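Local coordinates for protein beta-glucosidase (PDB 6JXG) that probably hydrolyses terminal, non-reducing beta-D-glucosyl residues, releasing beta-D-glucose in cellulose breakdown, as a secreted glycoside hydrolase of family 3, at residues G108-P113 with C153-I158. Numbering follows the deposited sequence.
Sequences GPVAGP and CAKHFI
His156 meets the loop 108-113 at Gly112 with both its backbone and its side chain. Its CB lies 3.6 Å from Gly112 O and its CG 3.5 Å from the same atom. CG keeps beside its own backbone N (chi1 -49°), which lets ND1 donate a hydrogen bond to Gly112 O at 2.7 Å. That oxygen lies almost in the ring plane, and the bond meets it nearly along the C=O axis. The side chain also touches Arg122 and Asp232. The backbone N of His156 bonds a lone pair of Gly112 O at 2.8 Å, so two donors hold one buried acceptor. With an alanine in place of His156, Gly112 O would lose the ring N-H and would probably be held by the backbone N-H alone. One face of the imidazole is covered by Lys155 CG. The lysine chain then runs on extended, with CE 3.8 Å from Val110 CG2 and NZ bonded to Leu107 O. Backbone bonds from Cys153 N to Gly108 O, Lys155 N to Pro109 O and Gly112 N to Lys155 O continue the pairing. This Lys-His pair, joined by a cis peptide, is characteristic of family 3 glycoside hydrolases, at the C-terminal end of a parallel strand in the TIM-barrel-like domain, where the active site probably lies.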
loop_
_atom_site.group_PDB
_atom_site.type_symbol
_atom_site.label_atom_id
_atom_site.label_comp_id
_atom_site.label_asym_id
_atom_site.label_seq_id
_atom_site.Cartn_x
_atom_site.Cartn_y
_atom_site.Cartn_z
ATOM N N GLY A 108 -2.584 -5.058 -8.646
ATOM C CA GLY A 108 -1.907 -4.447 -7.487
ATOM C C GLY A 108 -0.539 -5.146 -7.341
ATOM O O GLY A 108 -0.245 -6.137 -8.041
ATOM N N PRO A 109 0.276 -4.716 -6.390
ATOM C CA PRO A 109 0.010 -3.750 -5.388
ATOM C C PRO A 109 0.329 -2.289 -5.830
ATOM O O PRO A 109 0.658 -2.031 -6.942
ATOM C CB PRO A 109 0.899 -4.177 -4.239
ATOM C CG PRO A 109 2.155 -4.744 -4.917
ATOM C CD PRO A 109 1.624 -5.286 -6.250
ATOM N N VAL A 110 0.101 -1.361 -4.907
ATOM C CA VAL A 110 0.150 0.058 -5.196
ATOM C C VAL A 110 1.392 0.722 -4.634
ATOM O O VAL A 110 1.546 0.847 -3.406
ATOM C CB VAL A 110 -1.135 0.735 -4.651
ATOM C CG1 VAL A 110 -1.036 2.239 -4.802
ATOM C CG2 VAL A 110 -2.409 0.208 -5.351
ATOM N N ALA A 111 2.304 1.089 -5.535
ATOM C CA ALA A 111 3.494 1.918 -5.226
ATOM C C ALA A 111 3.323 3.417 -5.422
ATOM O O ALA A 111 4.213 4.186 -5.019
ATOM C CB ALA A 111 4.670 1.511 -6.077
ATOM N N GLY A 112 2.258 3.818 -6.118
ATOM C CA GLY A 112 1.981 5.239 -6.494
ATOM C C GLY A 112 0.451 5.367 -6.491
ATOM O O GLY A 112 -0.260 4.725 -7.269
ATOM N N PRO A 113 -0.100 6.215 -5.631
ATOM C CA PRO A 113 0.551 7.163 -4.743
ATOM C C PRO A 113 1.314 6.494 -3.558
ATOM O O PRO A 113 0.902 5.405 -3.032
ATOM C CB PRO A 113 -0.610 7.923 -4.191
ATOM C CG PRO A 113 -1.754 6.912 -4.151
ATOM C CD PRO A 113 -1.570 6.183 -5.441
ATOM N N CYS A 153 0.843 -6.465 -10.786
ATOM C CA CYS A 153 0.825 -5.247 -11.547
ATOM C C CYS A 153 1.074 -4.100 -10.550
ATOM O O CYS A 153 0.146 -3.597 -9.879
ATOM C CB CYS A 153 -0.531 -5.031 -12.230
ATOM S SG CYS A 153 -0.511 -3.512 -13.306
ATOM N N ALA A 154 2.294 -3.623 -10.521
ATOM C CA ALA A 154 2.615 -2.450 -9.759
ATOM C C ALA A 154 2.016 -1.180 -10.386
ATOM O O ALA A 154 2.327 -0.814 -11.549
ATOM C CB ALA A 154 4.128 -2.296 -9.622
ATOM N N LYS A 155 1.238 -0.452 -9.609
ATOM C CA LYS A 155 0.505 0.713 -10.160
ATOM C C LYS A 155 0.608 1.856 -9.137
ATOM O O LYS A 155 0.824 1.567 -7.919
ATOM C CB LYS A 155 -0.947 0.318 -10.481
ATOM C CG LYS A 155 -1.882 0.058 -9.315
ATOM C CD LYS A 155 -3.193 -0.616 -9.757
ATOM C CE LYS A 155 -4.172 -0.499 -8.620
ATOM N NZ LYS A 155 -5.487 -1.093 -8.903
ATOM N N HIS A 156 0.419 3.113 -9.501
ATOM C CA HIS A 156 0.150 3.696 -10.793
ATOM C C HIS A 156 1.374 4.575 -11.077
ATOM O O HIS A 156 1.752 5.446 -10.257
ATOM C CB HIS A 156 -1.091 4.594 -10.728
ATOM C CG HIS A 156 -2.272 3.949 -10.074
ATOM N ND1 HIS A 156 -2.420 3.887 -8.702
ATOM C CD2 HIS A 156 -3.334 3.299 -10.598
ATOM C CE1 HIS A 156 -3.552 3.261 -8.418
ATOM N NE2 HIS A 156 -4.134 2.924 -9.552
ATOM N N PHE A 157 2.067 4.256 -12.156
ATOM C CA PHE A 157 3.296 4.914 -12.514
ATOM C C PHE A 157 2.982 6.213 -13.335
ATOM O O PHE A 157 2.565 6.109 -14.482
ATOM C CB PHE A 157 4.156 3.980 -13.396
ATOM C CG PHE A 157 5.528 4.565 -13.731
ATOM C CD1 PHE A 157 6.545 4.447 -12.832
ATOM C CD2 PHE A 157 5.755 5.281 -14.948
ATOM C CE1 PHE A 157 7.839 4.980 -13.112
ATOM C CE2 PHE A 157 7.020 5.816 -15.234
ATOM C CZ PHE A 157 8.050 5.673 -14.286
ATOM N N ILE A 158 3.174 7.421 -12.807
ATOM C CA ILE A 158 3.736 7.746 -11.529
ATOM C C ILE A 158 3.284 9.216 -11.236
ATOM O O ILE A 158 2.890 9.956 -12.154
ATOM C CB ILE A 158 5.315 7.623 -11.583
ATOM C CG1 ILE A 158 5.908 7.624 -10.168
ATOM C CG2 ILE A 158 5.899 8.708 -12.500
ATOM C CD1 ILE A 158 7.334 7.095 -10.032
#